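Local coordinates for probable thiosulfate sulfurtransferase (Thermus thermophilus, PDB 2EG4), which probably transfers sulfur from thiosulfate to acceptors such as cyanide, as rhodaneses do, and binds a zinc ion, at residues N2-P14 against L60-R74. Numbering follows the deposited sequence.
Sequences NLPEDAVLVDTRP and LRSPVVLYDEGLTSR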
# COMPACT_ATOMS: atom_id res chain seq x y z
N ASN A 2 -11.38 -9.24 -15.59
CA ASN A 2 -11.92 -10.52 -15.15
C ASN A 2 -11.61 -10.71 -13.69
O ASN A 2 -10.61 -10.20 -13.19
CB ASN A 2 -11.30 -11.66 -15.95
CG ASN A 2 -11.79 -11.71 -17.38
OD1 ASN A 2 -11.01 -11.92 -18.30
ND2 ASN A 2 -13.09 -11.52 -17.56
N LEU A 3 -12.46 -11.47 -13.00
CA LEU A 3 -12.31 -11.72 -11.58
C LEU A 3 -11.92 -13.15 -11.30
O LEU A 3 -12.35 -14.08 -12.00
CB LEU A 3 -13.62 -11.44 -10.86
CG LEU A 3 -14.24 -10.05 -11.00
CD1 LEU A 3 -15.67 -10.06 -10.45
CD2 LEU A 3 -13.37 -9.06 -10.23
N PRO A 4 -11.10 -13.37 -10.26
CA PRO A 4 -10.71 -14.74 -9.92
C PRO A 4 -11.91 -15.44 -9.26
O PRO A 4 -12.84 -14.79 -8.78
CB PRO A 4 -9.55 -14.54 -8.95
CG PRO A 4 -9.92 -13.24 -8.25
CD PRO A 4 -10.38 -12.39 -9.42
N GLU A 5 -11.89 -16.76 -9.19
CA GLU A 5 -13.00 -17.49 -8.60
C GLU A 5 -13.12 -17.43 -7.08
O GLU A 5 -12.12 -17.44 -6.36
CB GLU A 5 -12.94 -18.97 -8.99
CG GLU A 5 -12.91 -19.18 -10.48
CD GLU A 5 -14.06 -18.47 -11.16
OE1 GLU A 5 -15.22 -18.80 -10.85
OE2 GLU A 5 -13.78 -17.57 -11.99
N ASP A 6 -14.37 -17.37 -6.62
CA ASP A 6 -14.71 -17.37 -5.19
C ASP A 6 -13.95 -16.34 -4.39
O ASP A 6 -13.47 -16.63 -3.29
CB ASP A 6 -14.45 -18.75 -4.59
CG ASP A 6 -15.05 -19.87 -5.40
OD1 ASP A 6 -16.29 -19.88 -5.58
OD2 ASP A 6 -14.29 -20.75 -5.85
N ALA A 7 -13.86 -15.14 -4.93
CA ALA A 7 -13.13 -14.10 -4.24
C ALA A 7 -13.93 -13.46 -3.14
O ALA A 7 -15.17 -13.49 -3.14
CB ALA A 7 -12.69 -13.04 -5.23
N VAL A 8 -13.22 -12.92 -2.16
CA VAL A 8 -13.88 -12.17 -1.11
C VAL A 8 -13.61 -10.76 -1.61
O VAL A 8 -12.48 -10.42 -1.99
CB VAL A 8 -13.23 -12.36 0.28
CG1 VAL A 8 -13.85 -11.36 1.26
CG2 VAL A 8 -13.50 -13.78 0.78
N LEU A 9 -14.66 -9.95 -1.63
CA LEU A 9 -14.54 -8.58 -2.09
C LEU A 9 -14.34 -7.61 -0.92
O LEU A 9 -14.99 -7.74 0.10
CB LEU A 9 -15.81 -8.21 -2.85
CG LEU A 9 -16.05 -9.04 -4.10
CD1 LEU A 9 -17.49 -8.86 -4.61
CD2 LEU A 9 -15.06 -8.65 -5.15
N VAL A 10 -13.42 -6.66 -1.10
CA VAL A 10 -13.13 -5.63 -0.10
C VAL A 10 -13.25 -4.27 -0.79
O VAL A 10 -12.58 -4.00 -1.77
CB VAL A 10 -11.71 -5.81 0.48
CG1 VAL A 10 -11.36 -4.63 1.42
CG2 VAL A 10 -11.67 -7.14 1.24
N ASP A 11 -14.13 -3.44 -0.24
CA ASP A 11 -14.46 -2.10 -0.74
C ASP A 11 -13.65 -1.09 0.10
O ASP A 11 -13.89 -0.98 1.30
CB ASP A 11 -15.96 -1.91 -0.48
CG ASP A 11 -16.54 -0.66 -1.13
OD1 ASP A 11 -15.83 0.37 -1.25
OD2 ASP A 11 -17.75 -0.72 -1.49
N THR A 12 -12.72 -0.36 -0.53
CA THR A 12 -11.89 0.58 0.24
C THR A 12 -12.38 2.03 0.23
O THR A 12 -11.67 2.94 0.66
CB THR A 12 -10.42 0.51 -0.24
OG1 THR A 12 -10.29 1.07 -1.55
CG2 THR A 12 -9.99 -0.95 -0.35
N ARG A 13 -13.59 2.25 -0.26
CA ARG A 13 -14.15 3.59 -0.31
C ARG A 13 -14.57 4.05 1.08
O ARG A 13 -14.67 3.25 2.01
CB ARG A 13 -15.39 3.61 -1.23
CG ARG A 13 -15.06 3.23 -2.67
CD ARG A 13 -16.36 3.21 -3.50
NE ARG A 13 -17.27 2.17 -3.00
CZ ARG A 13 -18.59 2.14 -3.22
NH1 ARG A 13 -19.16 3.11 -3.94
NH2 ARG A 13 -19.33 1.17 -2.72
N PRO A 14 -14.81 5.36 1.24
CA PRO A 14 -15.24 5.87 2.55
C PRO A 14 -16.57 5.18 2.91
O PRO A 14 -17.37 4.80 2.03
CB PRO A 14 -15.40 7.37 2.29
CG PRO A 14 -14.35 7.65 1.26
CD PRO A 14 -14.50 6.46 0.31
N LEU A 60 -11.73 -13.04 5.69
CA LEU A 60 -10.90 -12.95 4.50
C LEU A 60 -10.16 -14.25 4.24
O LEU A 60 -9.84 -15.01 5.16
CB LEU A 60 -9.89 -11.82 4.64
CG LEU A 60 -10.40 -10.41 4.88
CD1 LEU A 60 -9.23 -9.42 4.81
CD2 LEU A 60 -11.43 -10.07 3.80
N ARG A 61 -9.91 -14.49 2.96
CA ARG A 61 -9.20 -15.68 2.48
C ARG A 61 -8.90 -15.42 1.01
O ARG A 61 -9.64 -14.69 0.35
CB ARG A 61 -10.10 -16.90 2.60
CG ARG A 61 -11.46 -16.71 1.95
CD ARG A 61 -12.21 -18.01 1.80
NE ARG A 61 -13.47 -17.81 1.08
CZ ARG A 61 -13.55 -17.35 -0.16
NH1 ARG A 61 -12.45 -17.03 -0.83
NH2 ARG A 61 -14.74 -17.19 -0.73
N SER A 62 -7.82 -16.00 0.50
CA SER A 62 -7.47 -15.81 -0.91
C SER A 62 -8.50 -16.47 -1.82
O SER A 62 -9.00 -17.56 -1.52
CB SER A 62 -6.10 -16.39 -1.22
OG SER A 62 -5.09 -15.75 -0.49
N PRO A 63 -8.80 -15.84 -2.96
CA PRO A 63 -8.25 -14.57 -3.41
C PRO A 63 -9.12 -13.42 -2.93
O PRO A 63 -10.32 -13.60 -2.70
CB PRO A 63 -8.29 -14.71 -4.93
CG PRO A 63 -9.62 -15.39 -5.12
CD PRO A 63 -9.62 -16.46 -4.02
N VAL A 64 -8.52 -12.25 -2.76
CA VAL A 64 -9.27 -11.08 -2.34
C VAL A 64 -9.21 -10.05 -3.46
O VAL A 64 -8.15 -9.79 -4.03
CB VAL A 64 -8.69 -10.44 -1.04
CG1 VAL A 64 -9.42 -9.10 -0.72
CG2 VAL A 64 -8.86 -11.41 0.12
N VAL A 65 -10.36 -9.49 -3.80
CA VAL A 65 -10.40 -8.47 -4.83
C VAL A 65 -10.78 -7.16 -4.14
O VAL A 65 -11.86 -7.06 -3.56
CB VAL A 65 -11.47 -8.77 -5.92
CG1 VAL A 65 -11.59 -7.57 -6.86
CG2 VAL A 65 -11.05 -10.00 -6.74
N LEU A 66 -9.88 -6.18 -4.18
CA LEU A 66 -10.18 -4.90 -3.55
C LEU A 66 -10.61 -3.89 -4.61
O LEU A 66 -9.99 -3.82 -5.68
CB LEU A 66 -8.96 -4.35 -2.80
CG LEU A 66 -8.41 -5.21 -1.65
CD1 LEU A 66 -7.28 -6.12 -2.18
CD2 LEU A 66 -7.88 -4.30 -0.53
N TYR A 67 -11.64 -3.10 -4.33
CA TYR A 67 -12.07 -2.14 -5.33
C TYR A 67 -12.31 -0.74 -4.74
O TYR A 67 -12.61 -0.59 -3.56
CB TYR A 67 -13.34 -2.64 -6.06
CG TYR A 67 -14.60 -2.69 -5.21
CD1 TYR A 67 -15.43 -1.57 -5.08
CD2 TYR A 67 -14.96 -3.86 -4.54
CE1 TYR A 67 -16.60 -1.62 -4.30
CE2 TYR A 67 -16.13 -3.93 -3.76
CZ TYR A 67 -16.94 -2.81 -3.64
OH TYR A 67 -18.09 -2.88 -2.89
N ASP A 68 -12.16 0.27 -5.59
CA ASP A 68 -12.34 1.67 -5.20
C ASP A 68 -12.58 2.39 -6.53
O ASP A 68 -12.49 1.80 -7.62
CB ASP A 68 -11.09 2.19 -4.49
CG ASP A 68 -11.36 3.42 -3.63
OD1 ASP A 68 -12.30 4.19 -3.91
OD2 ASP A 68 -10.58 3.62 -2.66
N GLU A 69 -12.93 3.66 -6.45
CA GLU A 69 -13.19 4.45 -7.64
C GLU A 69 -11.85 5.01 -8.11
O GLU A 69 -11.40 6.08 -7.66
CB GLU A 69 -14.18 5.56 -7.30
CG GLU A 69 -14.64 6.38 -8.52
CD GLU A 69 -15.07 5.47 -9.65
OE1 GLU A 69 -15.90 4.57 -9.41
OE2 GLU A 69 -14.58 5.65 -10.80
N GLY A 70 -11.21 4.27 -8.99
CA GLY A 70 -9.91 4.66 -9.50
C GLY A 70 -8.80 4.06 -8.66
O GLY A 70 -9.04 3.43 -7.62
N LEU A 71 -7.56 4.26 -9.11
CA LEU A 71 -6.39 3.72 -8.41
C LEU A 71 -5.99 4.67 -7.29
O LEU A 71 -5.02 5.42 -7.42
CB LEU A 71 -5.24 3.55 -9.40
CG LEU A 71 -4.01 2.80 -8.90
CD1 LEU A 71 -4.29 1.32 -8.68
CD2 LEU A 71 -2.90 2.97 -9.96
N THR A 72 -6.72 4.60 -6.19
CA THR A 72 -6.50 5.48 -5.05
C THR A 72 -5.41 5.02 -4.09
O THR A 72 -5.04 3.84 -4.06
CB THR A 72 -7.80 5.62 -4.26
OG1 THR A 72 -8.07 4.36 -3.65
CG2 THR A 72 -8.96 5.97 -5.18
N SER A 73 -4.88 5.97 -3.32
CA SER A 73 -3.83 5.61 -2.38
C SER A 73 -4.47 4.77 -1.26
O SER A 73 -3.82 3.87 -0.74
CB SER A 73 -3.14 6.86 -1.81
OG SER A 73 -4.02 7.60 -0.98
N ARG A 74 -5.73 5.02 -0.93
CA ARG A 74 -6.36 4.21 0.12
C ARG A 74 -6.55 2.77 -0.39
O ARG A 74 -6.34 1.82 0.36
CB ARG A 74 -7.69 4.81 0.61
CG ARG A 74 -8.80 4.79 -0.40
CD ARG A 74 -9.96 5.70 0.03
NE ARG A 74 -10.87 5.83 -1.10
CZ ARG A 74 -11.57 6.92 -1.42
NH1 ARG A 74 -11.47 8.03 -0.69
NH2 ARG A 74 -12.38 6.88 -2.47
O HOH W 1 -11.62 -19.01 -2.19
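The Tyr67 ring lies with one face over Asp11, whose CA stands 4.0 Å from the ring centroid in a CH-pi contact; Leu9 CB sits at the ring edge. With chi1 at 69°, Tyr67 CG sits between its backbone N and carbonyl carbon, folding the ring back across the neighbouring strand. The Tyr67 OH gives a weak hydrogen bond to Asp11 OD2 and accepts one from the backbone N of Leu23. Arg13 grips that carboxylate side-on and in its guanidinium plane, NE to OD1 and NH2 to OD2; NH2 also bonds to Gly21 O, and Arg13 N closes an Asx turn onto OD1.

Arg74 presents one guanidinium face to Pro14, CD lying 3.4 Å from CZ, and its edge to Asp68. Asp68 OD2 accepts three bonds, from Arg74 NE at 2.7 Å, Thr12 OG1 and Thr72 OG1, the hydroxyls coming from opposite sides of the carboxylate plane. At the far end Arg61 grips Asp6 O end-on with NH1 and NH2, Val8 CG2 over its face.

Between these ends strands 8-11 and 64-67 run parallel, joined by five backbone bonds from Val8 N–Pro63 O to Thr12 N–Tyr67 O. Val10 CG2 packs 3.6 Å from Val64 CG1 on one face; Leu9 lies alongside Val65 on the other. The two strands are the central pair of the rhodanese-like domain's parallel sheet, flanked by 27-28 and 89-92, with Leu75 of helix 73-84 against Leu66 and Thr12.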